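Cytochrome c'' (Methylophilus methylotrophus, PDB 1GU2) probably carries electrons as a small monomeric cytochrome, binding one covalently attached heme c whose iron is held between two histidines in the oxidized state. Local coordinates at residues Gly31-Phe39 with Ala48-Pro57; Leu73-Phe82 with Phe112-Pro122. All blocks are in the same frame, centred on the assembly; numbering follows the deposited sequence.

Interaction 1 (Gly31-Phe39 with Ala48-Pro57); sequences GKIFFNRKF and ACASCHTNNP. With HEC (heme c), chain C.
Phe-35, near the end of helix 28-36, packs against Cys-49, His-53 and Pro-57 in the heme-attachment contact of a c-type cytochrome, where the CXXCH motif forms helix 49-53. The short helical segments cross at 75°, their axes 9.2 Å apart at closest approach. Cys-49 SG and Cys-52 SG are thioether-bonded to the heme, and His-53 NE2 binds its iron at 2.0 Å; His-95 is the other axial ligand. Phe-35 chi1 of -177° sets CG beside its own carbonyl carbon, and the ring meets His-53 CB with its edge. Its CD1 lies 3.5 Å from Cys-49 CB, and Ala-50 CA is over one face. The ring's closest approach is oblique, CE2 to Thr-54 O at 3.1 Å, and the same CE2 touches Pro-57 CD. The Phe-34 ring lies obliquely to Cys-49 SG, a sulfur-aromatic contact, and touches the heme methyl CMB. The backbones are tied by a hydrogen bond from Ala-50 N to Phe-35 O (3.1 Å). Water 1 accepts from Cys-49 N and lies 2.7 Å from Arg-37 O, bridging the segments where the helix has ended. Farther out, Asn-36 ND2 donates both to Lys-32 O of its own helix and to water 2, which in turn donates to Asn-55 O at 2.6 Å.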
loop_
_atom_site.group_PDB
_atom_site.type_symbol
_atom_site.label_atom_id
_atom_site.label_comp_id
_atom_site.label_asym_id
_atom_site.label_seq_id
_atom_site.Cartn_x
_atom_site.Cartn_y
_atom_site.Cartn_z
ATOM N N GLY A 31 -7.021 -5.953 -1.091
ATOM C CA GLY A 31 -5.933 -5.065 -0.634
ATOM C C GLY A 31 -5.343 -5.532 0.681
ATOM O O GLY A 31 -4.116 -5.501 0.830
ATOM N N LYS A 32 -6.175 -5.974 1.624
ATOM C CA LYS A 32 -5.699 -6.501 2.873
ATOM C C LYS A 32 -4.908 -7.806 2.683
ATOM O O LYS A 32 -3.852 -8.034 3.292
ATOM C CB LYS A 32 -6.904 -6.705 3.842
ATOM C CG LYS A 32 -6.488 -7.209 5.197
ATOM C CD LYS A 32 -7.682 -7.392 6.122
ATOM C CE LYS A 32 -7.247 -7.560 7.558
ATOM N NZ LYS A 32 -8.364 -7.257 8.477
ATOM N N ILE A 33 -5.402 -8.701 1.805
ATOM C CA ILE A 33 -4.659 -9.930 1.533
ATOM C C ILE A 33 -3.320 -9.606 0.924
ATOM O O ILE A 33 -2.323 -10.226 1.334
ATOM C CB ILE A 33 -5.488 -10.843 0.625
ATOM C CG1 ILE A 33 -6.690 -11.444 1.334
ATOM C CG2 ILE A 33 -4.595 -11.930 0.006
ATOM C CD1 ILE A 33 -7.712 -12.101 0.438
ATOM N N PHE A 34 -3.249 -8.668 0.004
ATOM C CA PHE A 34 -2.003 -8.263 -0.624
ATOM C C PHE A 34 -1.024 -7.768 0.441
ATOM O O PHE A 34 0.158 -8.088 0.433
ATOM C CB PHE A 34 -2.322 -7.180 -1.641
ATOM C CG PHE A 34 -1.144 -6.403 -2.187
ATOM C CD1 PHE A 34 -0.825 -5.163 -1.620
ATOM C CD2 PHE A 34 -0.393 -6.900 -3.241
ATOM C CE1 PHE A 34 0.206 -4.398 -2.123
ATOM C CE2 PHE A 34 0.652 -6.130 -3.751
ATOM C CZ PHE A 34 0.931 -4.918 -3.158
ATOM N N PHE A 35 -1.485 -6.978 1.402
ATOM C CA PHE A 35 -0.643 -6.379 2.453
ATOM C C PHE A 35 -0.045 -7.418 3.384
ATOM O O PHE A 35 1.084 -7.237 3.842
ATOM C CB PHE A 35 -1.503 -5.363 3.215
ATOM C CG PHE A 35 -0.804 -4.592 4.301
ATOM C CD1 PHE A 35 0.207 -3.670 4.019
ATOM C CD2 PHE A 35 -1.146 -4.790 5.638
ATOM C CE1 PHE A 35 0.861 -2.977 5.035
ATOM C CE2 PHE A 35 -0.520 -4.095 6.672
ATOM C CZ PHE A 35 0.488 -3.188 6.357
ATOM N N ASN A 36 -0.801 -8.482 3.660
ATOM C CA ASN A 36 -0.366 -9.525 4.587
ATOM C C ASN A 36 0.238 -10.737 3.942
ATOM O O ASN A 36 0.790 -11.599 4.638
ATOM C CB ASN A 36 -1.555 -9.945 5.476
ATOM C CG ASN A 36 -1.920 -8.825 6.433
ATOM O OD1 ASN A 36 -1.295 -8.626 7.458
ATOM N ND2 ASN A 36 -2.990 -8.083 6.097
ATOM N N ARG A 37 0.151 -10.878 2.634
ATOM C CA ARG A 37 0.557 -12.119 1.973
ATOM C C ARG A 37 2.038 -12.338 2.073
ATOM O O ARG A 37 2.821 -11.439 1.803
ATOM C CB ARG A 37 0.157 -12.058 0.489
ATOM C CG ARG A 37 0.673 -13.286 -0.270
ATOM C CD ARG A 37 0.401 -13.240 -1.746
ATOM N NE ARG A 37 -0.717 -12.518 -2.203
ATOM C CZ ARG A 37 -1.382 -11.606 -2.867
ATOM N NH1 ARG A 37 -2.732 -11.537 -2.809
ATOM N NH2 ARG A 37 -0.801 -10.677 -3.636
ATOM N N LYS A 38 2.467 -13.569 2.431
ATOM C CA LYS A 38 3.857 -13.893 2.456
ATOM C C LYS A 38 4.310 -14.242 1.061
ATOM O O LYS A 38 3.814 -15.178 0.433
ATOM C CB LYS A 38 4.111 -15.069 3.388
ATOM C CG LYS A 38 3.975 -14.643 4.856
ATOM C CD LYS A 38 3.837 -15.838 5.794
ATOM C CE LYS A 38 2.866 -15.534 6.935
ATOM N NZ LYS A 38 1.991 -16.716 7.169
ATOM N N PHE A 39 5.278 -13.475 0.579
ATOM C CA PHE A 39 5.918 -13.742 -0.702
ATOM C C PHE A 39 7.309 -14.271 -0.448
ATOM O O PHE A 39 7.863 -14.195 0.643
ATOM C CB PHE A 39 5.914 -12.467 -1.566
ATOM C CG PHE A 39 6.496 -11.241 -0.912
ATOM C CD1 PHE A 39 7.865 -11.054 -0.783
ATOM C CD2 PHE A 39 5.653 -10.244 -0.452
ATOM C CE1 PHE A 39 8.392 -9.880 -0.229
ATOM C CE2 PHE A 39 6.141 -9.080 0.123
ATOM C CZ PHE A 39 7.524 -8.886 0.247
ATOM N N ALA A 48 6.406 -10.080 3.970
ATOM C CA ALA A 48 5.134 -9.456 3.578
ATOM C C ALA A 48 5.263 -7.954 3.772
ATOM O O ALA A 48 6.148 -7.496 4.505
ATOM C CB ALA A 48 3.969 -9.948 4.433
ATOM N N CYS A 49 4.379 -7.176 3.176
ATOM C CA CYS A 49 4.352 -5.742 3.511
ATOM C C CYS A 49 4.262 -5.546 5.054
ATOM O O CYS A 49 4.901 -4.654 5.611
ATOM C CB CYS A 49 3.182 -5.032 2.854
ATOM S SG CYS A 49 2.938 -5.356 1.093
ATOM N N ALA A 50 3.448 -6.390 5.674
ATOM C CA ALA A 50 3.263 -6.356 7.113
ATOM C C ALA A 50 4.519 -6.663 7.926
ATOM O O ALA A 50 4.579 -6.358 9.125
ATOM C CB ALA A 50 2.158 -7.360 7.487
ATOM N N SER A 51 5.551 -7.249 7.297
ATOM C CA SER A 51 6.791 -7.513 8.011
ATOM C C SER A 51 7.393 -6.232 8.559
ATOM O O SER A 51 7.942 -6.246 9.646
ATOM C CB SER A 51 7.823 -8.173 7.114
ATOM O OG SER A 51 7.395 -9.446 6.649
ATOM N N CYS A 52 7.297 -5.153 7.767
ATOM C CA CYS A 52 7.814 -3.856 8.172
ATOM C C CYS A 52 6.713 -2.935 8.656
ATOM O O CYS A 52 6.922 -2.129 9.560
ATOM C CB CYS A 52 8.560 -3.194 7.003
ATOM S SG CYS A 52 10.041 -4.126 6.581
ATOM N N HIS A 53 5.523 -3.002 8.077
ATOM C CA HIS A 53 4.467 -2.009 8.387
ATOM C C HIS A 53 3.529 -2.500 9.462
ATOM O O HIS A 53 2.595 -1.778 9.844
ATOM C CB HIS A 53 3.717 -1.657 7.082
ATOM C CG HIS A 53 4.589 -0.923 6.112
ATOM N ND1 HIS A 53 5.047 0.356 6.333
ATOM C CD2 HIS A 53 5.077 -1.226 4.906
ATOM C CE1 HIS A 53 5.782 0.780 5.291
ATOM N NE2 HIS A 53 5.825 -0.178 4.400
ATOM N N THR A 54 3.751 -3.723 9.992
ATOM C CA THR A 54 2.891 -4.447 10.933
ATOM C C THR A 54 1.635 -4.879 10.208
ATOM O O THR A 54 1.374 -4.516 9.053
ATOM C CB THR A 54 2.601 -3.704 12.256
ATOM O OG1 THR A 54 1.524 -2.775 12.095
ATOM C CG2 THR A 54 3.715 -2.873 12.777
ATOM N N ASN A 55 0.805 -5.673 10.917
ATOM C CA ASN A 55 -0.446 -6.099 10.283
ATOM C C ASN A 55 -1.594 -5.130 10.357
ATOM O O ASN A 55 -2.756 -5.371 10.026
ATOM C CB ASN A 55 -0.973 -7.471 10.824
ATOM C CG ASN A 55 -1.331 -7.401 12.271
ATOM O OD1 ASN A 55 -1.518 -6.341 12.860
ATOM N ND2 ASN A 55 -1.413 -8.586 12.897
ATOM N N ASN A 56 -1.443 -3.952 10.776
ATOM C CA ASN A 56 -2.251 -2.756 10.888
ATOM C C ASN A 56 -1.476 -1.523 10.388
ATOM O O ASN A 56 -0.608 -0.992 11.090
ATOM C CB ASN A 56 -2.735 -2.583 12.340
ATOM C CG ASN A 56 -3.833 -1.566 12.506
ATOM O OD1 ASN A 56 -4.517 -1.418 13.542
ATOM N ND2 ASN A 56 -4.077 -0.815 11.476
ATOM N N PRO A 57 -1.880 -1.008 9.230
ATOM C CA PRO A 57 -1.186 0.180 8.684
ATOM C C PRO A 57 -1.448 1.488 9.383
ATOM O O PRO A 57 -0.849 2.526 9.078
ATOM C CB PRO A 57 -1.709 0.185 7.246
ATOM C CG PRO A 57 -3.074 -0.403 7.326
ATOM C CD PRO A 57 -2.957 -1.481 8.346
HETATM FE FE HEC C . 6.760 0.037 2.622
HETATM C CHA HEC C . 7.063 3.444 2.773
HETATM C CHB HEC C . 3.706 0.392 1.142
HETATM C CHC HEC C . 6.696 -3.346 2.028
HETATM C CHD HEC C . 9.653 -0.302 4.435
HETATM N NA HEC C . 5.586 1.584 2.125
HETATM C C1A HEC C . 5.880 2.953 2.249
HETATM C C2A HEC C . 4.789 3.733 1.735
HETATM C C3A HEC C . 3.832 2.882 1.327
HETATM C C4A HEC C . 4.339 1.546 1.529
HETATM C CMA HEC C . 2.455 3.215 0.701
HETATM C CAA HEC C . 4.757 5.270 1.686
HETATM C CBA HEC C . 5.271 5.826 0.346
HETATM C CGA HEC C . 5.260 7.316 0.311
HETATM O O1A HEC C . 6.128 7.899 -0.374
HETATM O O2A HEC C . 4.410 7.960 0.947
HETATM N NB HEC C . 5.462 -1.216 1.740
HETATM C C1B HEC C . 4.267 -0.889 1.163
HETATM C C2B HEC C . 3.690 -2.071 0.537
HETATM C C3B HEC C . 4.543 -3.110 0.762
HETATM C C4B HEC C . 5.636 -2.574 1.540
HETATM C CMB HEC C . 2.363 -2.116 -0.242
HETATM C CAB HEC C . 4.422 -4.593 0.340
HETATM C CBB HEC C . 4.323 -4.738 -1.177
HETATM N NC HEC C . 7.929 -1.505 3.140
HETATM C C1C HEC C . 7.714 -2.848 2.826
HETATM C C2C HEC C . 8.705 -3.663 3.495
HETATM C C3C HEC C . 9.525 -2.820 4.191
HETATM C C4C HEC C . 9.055 -1.481 3.966
HETATM C CMC HEC C . 8.694 -5.203 3.413
HETATM C CAC HEC C . 10.675 -3.136 5.148
HETATM C CBC HEC C . 11.789 -3.950 4.498
HETATM N ND HEC C . 8.067 1.304 3.431
HETATM C C1D HEC C . 9.240 0.972 4.123
HETATM C C2D HEC C . 10.015 2.159 4.372
HETATM C C3D HEC C . 9.382 3.194 3.744
HETATM C C4D HEC C . 8.111 2.689 3.273
HETATM C CMD HEC C . 11.337 2.213 5.159
HETATM C CAD HEC C . 9.959 4.617 3.534
HETATM C CBD HEC C . 9.919 5.480 4.821
HETATM C CGD HEC C . 8.639 6.272 4.990
HETATM O O1D HEC C . 8.283 6.686 6.131
HETATM O O2D HEC C . 7.949 6.537 3.971
HETATM O O HOH W 1 2.808 -8.751 1.303
HETATM O O HOH W 2 -4.014 -6.078 7.843
#

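Interaction 2 (Leu73-Phe82 with Phe112-Pro122); sequences LAPRVNTKRF and FIAYLLTETKP. With HEC (heme c), chain C.
Leu-116 of helix 106-118 packs into the loop 73-82 that runs beside the heme, and this buried apolar part is the tight side of the contact. Leu-116 chi1 of -70° and chi2 of -177° together bring CD2 to Leu-73 CB and CD1 to the edge of the Phe-82 ring, 4.0 Å from CE1; Pro-75 CD rests on its CB. Ile-113 CD1 meets Phe-82 CE2 obliquely. Leu-73 continues inward, its CD2 3.6 Å from heme C2A, while its CD1 touches the edge of the Phe-112 ring. That ring is sandwiched, with Leu-116 CG over one face and the heme methyl CMB over the other. Arg-81 grips a heme propionate through two bonds, NH1 to O1D and NH2 to O2D (2.9 Å), the carboxylate carbon lying in the guanidinium plane; NE and NH1 also donate to the carbonyls of Pro-72 and Pro-71. A leucine in place of Arg-81 would probably cost the propionate this two-pronged charged partner and leave both proline carbonyls without these donors. No direct hydrogen bond joins the segments. The solvent side has fewer partners: across the contact, exposed Arg-76 meets Thr-120 alone, CG alongside CB at 4.1 Å, Val-77 CG2 reaches Thr-120 O, and water 3 bridges Arg-76 N and Leu-116 O. Around this contact, helix 2-19 meets Phe-82 and Ile-113, helix 28-36 touches Tyr-115, and helix 85-100 reaches Phe-82 through Val-88 and Phe-112 through Phe-92.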
loop_
_atom_site.group_PDB
_atom_site.type_symbol
_atom_site.label_atom_id
_atom_site.label_comp_id
_atom_site.label_asym_id
_atom_site.label_seq_id
_atom_site.Cartn_x
_atom_site.Cartn_y
_atom_site.Cartn_z
ATOM N N LEU A 73 1.121 4.161 7.637
ATOM C CA LEU A 73 0.670 4.337 6.267
ATOM C C LEU A 73 -0.754 4.880 6.105
ATOM O O LEU A 73 -1.048 5.535 5.108
ATOM C CB LEU A 73 0.753 3.008 5.528
ATOM C CG LEU A 73 2.163 2.378 5.412
ATOM C CD1 LEU A 73 2.116 1.147 4.513
ATOM C CD2 LEU A 73 3.187 3.405 4.914
ATOM N N ALA A 74 -1.639 4.624 7.091
ATOM C CA ALA A 74 -3.030 5.019 6.945
ATOM C C ALA A 74 -3.195 6.526 7.004
ATOM O O ALA A 74 -2.789 7.151 7.991
ATOM C CB ALA A 74 -3.850 4.360 8.042
ATOM N N PRO A 75 -3.732 7.167 5.969
ATOM C CA PRO A 75 -3.740 8.650 5.921
ATOM C C PRO A 75 -4.696 9.331 6.876
ATOM O O PRO A 75 -4.503 10.513 7.163
ATOM C CB PRO A 75 -4.067 8.968 4.456
ATOM C CG PRO A 75 -4.822 7.777 3.999
ATOM C CD PRO A 75 -4.183 6.581 4.702
ATOM N N ARG A 76 -5.656 8.613 7.446
ATOM C CA ARG A 76 -6.470 9.237 8.519
ATOM C C ARG A 76 -5.657 9.385 9.798
ATOM O O ARG A 76 -5.908 10.284 10.598
ATOM C CB ARG A 76 -7.775 8.460 8.698
ATOM C CG ARG A 76 -8.670 9.046 9.787
ATOM C CD ARG A 76 -9.139 10.441 9.548
ATOM N NE ARG A 76 -10.000 10.697 8.399
ATOM C CZ ARG A 76 -10.072 11.874 7.751
ATOM N NH1 ARG A 76 -10.883 12.034 6.708
ATOM N NH2 ARG A 76 -9.363 12.954 8.083
ATOM N N VAL A 77 -4.665 8.510 9.997
ATOM C CA VAL A 77 -3.833 8.531 11.182
ATOM C C VAL A 77 -2.608 9.384 10.965
ATOM O O VAL A 77 -2.284 10.226 11.812
ATOM C CB VAL A 77 -3.433 7.107 11.547
ATOM C CG1 VAL A 77 -2.470 7.052 12.728
ATOM C CG2 VAL A 77 -4.751 6.391 11.840
ATOM N N ASN A 78 -1.932 9.194 9.846
ATOM C CA ASN A 78 -0.795 10.024 9.471
ATOM C C ASN A 78 -1.186 10.845 8.262
ATOM O O ASN A 78 -1.062 10.374 7.128
ATOM C CB ASN A 78 0.408 9.102 9.166
ATOM C CG ASN A 78 1.629 9.879 8.717
ATOM O OD1 ASN A 78 1.658 11.122 8.700
ATOM N ND2 ASN A 78 2.657 9.160 8.342
ATOM N N THR A 79 -1.633 12.058 8.467
ATOM C CA THR A 79 -2.217 12.870 7.412
ATOM C C THR A 79 -1.191 13.380 6.422
ATOM O O THR A 79 -1.590 13.877 5.383
ATOM C CB THR A 79 -3.023 14.057 8.007
ATOM O OG1 THR A 79 -2.096 14.895 8.713
ATOM C CG2 THR A 79 -4.078 13.580 8.974
ATOM N N LYS A 80 0.105 13.225 6.705
ATOM C CA LYS A 80 1.136 13.516 5.690
ATOM C C LYS A 80 1.164 12.507 4.545
ATOM O O LYS A 80 1.593 12.831 3.421
ATOM C CB LYS A 80 2.519 13.556 6.317
ATOM C CG LYS A 80 2.641 14.607 7.430
ATOM C CD LYS A 80 4.107 14.725 7.878
ATOM C CE LYS A 80 4.197 15.813 8.928
ATOM N NZ LYS A 80 4.199 17.192 8.370
ATOM N N ARG A 81 0.703 11.280 4.783
ATOM C CA ARG A 81 0.702 10.304 3.687
ATOM C C ARG A 81 -0.156 10.743 2.523
ATOM O O ARG A 81 -1.355 11.054 2.717
ATOM C CB ARG A 81 0.245 8.929 4.201
ATOM C CG ARG A 81 1.168 8.255 5.229
ATOM C CD ARG A 81 2.556 8.016 4.650
ATOM N NE ARG A 81 3.357 7.241 5.591
ATOM C CZ ARG A 81 4.658 7.068 5.435
ATOM N NH1 ARG A 81 5.300 6.333 6.327
ATOM N NH2 ARG A 81 5.300 7.622 4.415
ATOM N N PHE A 82 0.418 10.791 1.339
ATOM C CA PHE A 82 -0.198 11.174 0.068
ATOM C C PHE A 82 -0.386 12.674 -0.098
ATOM O O PHE A 82 -0.886 13.105 -1.167
ATOM C CB PHE A 82 -1.491 10.421 -0.257
ATOM C CG PHE A 82 -1.350 8.911 -0.202
ATOM C CD1 PHE A 82 -1.724 8.203 0.945
ATOM C CD2 PHE A 82 -0.824 8.214 -1.268
ATOM C CE1 PHE A 82 -1.570 6.826 1.015
ATOM C CE2 PHE A 82 -0.663 6.847 -1.216
ATOM C CZ PHE A 82 -0.988 6.132 -0.049
ATOM N N PHE A 112 -5.081 -1.575 -2.522
ATOM C CA PHE A 112 -4.312 -1.295 -1.324
ATOM C C PHE A 112 -4.652 0.072 -0.736
ATOM O O PHE A 112 -4.825 0.180 0.469
ATOM C CB PHE A 112 -2.817 -1.420 -1.633
ATOM C CG PHE A 112 -1.985 -1.046 -0.417
ATOM C CD1 PHE A 112 -1.188 0.078 -0.424
ATOM C CD2 PHE A 112 -2.047 -1.855 0.704
ATOM C CE1 PHE A 112 -0.438 0.410 0.690
ATOM C CE2 PHE A 112 -1.348 -1.531 1.829
ATOM C CZ PHE A 112 -0.555 -0.404 1.799
ATOM N N ILE A 113 -4.746 1.112 -1.569
ATOM C CA ILE A 113 -5.057 2.434 -1.043
ATOM C C ILE A 113 -6.480 2.459 -0.520
ATOM O O ILE A 113 -6.749 3.056 0.537
ATOM C CB ILE A 113 -4.735 3.548 -2.063
ATOM C CG1 ILE A 113 -3.264 3.533 -2.495
ATOM C CG2 ILE A 113 -5.168 4.888 -1.490
ATOM C CD1 ILE A 113 -2.914 4.494 -3.616
ATOM N N ALA A 114 -7.409 1.769 -1.157
ATOM C CA ALA A 114 -8.772 1.679 -0.661
ATOM C C ALA A 114 -8.751 1.001 0.681
ATOM O O ALA A 114 -9.410 1.425 1.624
ATOM C CB ALA A 114 -9.645 0.921 -1.648
ATOM N N TYR A 115 -7.966 -0.058 0.831
ATOM C CA TYR A 115 -7.825 -0.720 2.158
ATOM C C TYR A 115 -7.271 0.256 3.183
ATOM O O TYR A 115 -7.745 0.364 4.333
ATOM C CB TYR A 115 -6.954 -1.991 1.983
ATOM C CG TYR A 115 -6.431 -2.485 3.319
ATOM C CD1 TYR A 115 -7.314 -2.914 4.295
ATOM C CD2 TYR A 115 -5.073 -2.501 3.622
ATOM C CE1 TYR A 115 -6.803 -3.363 5.522
ATOM C CE2 TYR A 115 -4.541 -2.939 4.834
ATOM C CZ TYR A 115 -5.459 -3.374 5.759
ATOM O OH TYR A 115 -5.015 -3.771 6.986
ATOM N N LEU A 116 -6.238 1.039 2.848
ATOM C CA LEU A 116 -5.696 2.053 3.780
ATOM C C LEU A 116 -6.780 3.026 4.258
ATOM O O LEU A 116 -6.704 3.448 5.449
ATOM C CB LEU A 116 -4.583 2.841 3.146
ATOM C CG LEU A 116 -3.253 2.146 2.880
ATOM C CD1 LEU A 116 -2.255 3.153 2.310
ATOM C CD2 LEU A 116 -2.659 1.501 4.107
ATOM N N LEU A 117 -7.731 3.400 3.422
ATOM C CA LEU A 117 -8.814 4.330 3.792
ATOM C C LEU A 117 -9.687 3.728 4.886
ATOM O O LEU A 117 -10.383 4.467 5.586
ATOM C CB LEU A 117 -9.695 4.710 2.600
ATOM C CG LEU A 117 -9.050 5.519 1.482
ATOM C CD1 LEU A 117 -9.991 5.742 0.312
ATOM C CD2 LEU A 117 -8.515 6.828 2.020
ATOM N N THR A 118 -9.685 2.421 5.054
ATOM C CA THR A 118 -10.568 1.781 5.988
ATOM C C THR A 118 -9.921 1.501 7.358
ATOM O O THR A 118 -10.633 1.127 8.289
ATOM C CB THR A 118 -11.086 0.396 5.518
ATOM O OG1 THR A 118 -10.019 -0.581 5.471
ATOM C CG2 THR A 118 -11.731 0.590 4.188
ATOM N N GLU A 119 -8.610 1.662 7.450
ATOM C CA GLU A 119 -7.831 1.375 8.659
ATOM C C GLU A 119 -7.578 2.679 9.376
ATOM O O GLU A 119 -6.645 3.446 9.261
ATOM C CB GLU A 119 -6.536 0.622 8.336
ATOM C CG GLU A 119 -6.818 -0.775 7.824
ATOM C CD GLU A 119 -7.006 -1.743 8.954
ATOM O OE1 GLU A 119 -7.509 -1.396 10.033
ATOM O OE2 GLU A 119 -6.646 -2.925 8.797
ATOM N N THR A 120 -8.487 3.065 10.261
ATOM C CA THR A 120 -8.392 4.406 10.833
ATOM C C THR A 120 -8.041 4.318 12.313
ATOM O O THR A 120 -7.976 5.347 12.984
ATOM C CB THR A 120 -9.710 5.177 10.680
ATOM O OG1 THR A 120 -10.689 4.494 11.462
ATOM C CG2 THR A 120 -10.255 5.207 9.238
ATOM N N LYS A 121 -7.879 3.119 12.876
ATOM C CA LYS A 121 -7.627 2.997 14.311
ATOM C C LYS A 121 -6.401 2.123 14.601
ATOM O O LYS A 121 -6.346 0.932 14.221
ATOM C CB LYS A 121 -8.844 2.397 15.023
ATOM C CG LYS A 121 -10.158 3.135 14.781
ATOM C CD LYS A 121 -10.333 4.201 15.862
ATOM C CE LYS A 121 -11.656 4.931 15.674
ATOM N NZ LYS A 121 -11.664 6.304 16.287
ATOM N N PRO A 122 -5.398 2.658 15.254
ATOM C CA PRO A 122 -4.248 1.821 15.651
ATOM C C PRO A 122 -4.673 0.721 16.575
ATOM O O PRO A 122 -5.520 0.870 17.454
ATOM C CB PRO A 122 -3.327 2.829 16.340
ATOM C CG PRO A 122 -3.750 4.140 15.772
ATOM C CD PRO A 122 -5.236 4.066 15.618
HETATM FE FE HEC C . 6.760 0.037 2.622
HETATM C CHA HEC C . 7.063 3.444 2.773
HETATM C CHB HEC C . 3.706 0.392 1.142
HETATM C CHC HEC C . 6.696 -3.346 2.028
HETATM C CHD HEC C . 9.653 -0.302 4.435
HETATM N NA HEC C . 5.586 1.584 2.125
HETATM C C1A HEC C . 5.880 2.953 2.249
HETATM C C2A HEC C . 4.789 3.733 1.735
HETATM C C3A HEC C . 3.832 2.882 1.327
HETATM C C4A HEC C . 4.339 1.546 1.529
HETATM C CMA HEC C . 2.455 3.215 0.701
HETATM C CAA HEC C . 4.757 5.270 1.686
HETATM C CBA HEC C . 5.271 5.826 0.346
HETATM C CGA HEC C . 5.260 7.316 0.311
HETATM O O1A HEC C . 6.128 7.899 -0.374
HETATM O O2A HEC C . 4.410 7.960 0.947
HETATM N NB HEC C . 5.462 -1.216 1.740
HETATM C C1B HEC C . 4.267 -0.889 1.163
HETATM C C2B HEC C . 3.690 -2.071 0.537
HETATM C C3B HEC C . 4.543 -3.110 0.762
HETATM C C4B HEC C . 5.636 -2.574 1.540
HETATM C CMB HEC C . 2.363 -2.116 -0.242
HETATM C CAB HEC C . 4.422 -4.593 0.340
HETATM C CBB HEC C . 4.323 -4.738 -1.177
HETATM N NC HEC C . 7.929 -1.505 3.140
HETATM C C1C HEC C . 7.714 -2.848 2.826
HETATM C C2C HEC C . 8.705 -3.663 3.495
HETATM C C3C HEC C . 9.525 -2.820 4.191
HETATM C C4C HEC C . 9.055 -1.481 3.966
HETATM C CMC HEC C . 8.694 -5.203 3.413
HETATM C CAC HEC C . 10.675 -3.136 5.148
HETATM C CBC HEC C . 11.789 -3.950 4.498
HETATM N ND HEC C . 8.067 1.304 3.431
HETATM C C1D HEC C . 9.240 0.972 4.123
HETATM C C2D HEC C . 10.015 2.159 4.372
HETATM C C3D HEC C . 9.382 3.194 3.744
HETATM C C4D HEC C . 8.111 2.689 3.273
HETATM C CMD HEC C . 11.337 2.213 5.159
HETATM C CAD HEC C . 9.959 4.617 3.534
HETATM C CBD HEC C . 9.919 5.480 4.821
HETATM C CGD HEC C . 8.639 6.272 4.990
HETATM O O1D HEC C . 8.283 6.686 6.131
HETATM O O2D HEC C . 7.949 6.537 3.971
HETATM O O HOH W 3 -6.827 6.011 6.652
#

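How the interactions relate
Interactions 1 and 2 follow one another along the chain, the first closing at residue 57 before the second opens at 73, and their centres lie about 14 Å apart. Both touch the same heme: interaction 1 brings the CXXCH helix and the end of helix 28-36, interaction 2 the loop before helix 85-100 and the end of helix 106-118. They also meet directly. Pro-57 O and Ala-74 N, 3.0 Å apart, are probably hydrogen-bonded, and Phe-35 CD1 lies 3.4 Å from Phe-112 CE2. Through these two pairs the covalent attachment and one axial histidine are linked to the propionate-binding loop, consistent with a cytochrome c-like fold.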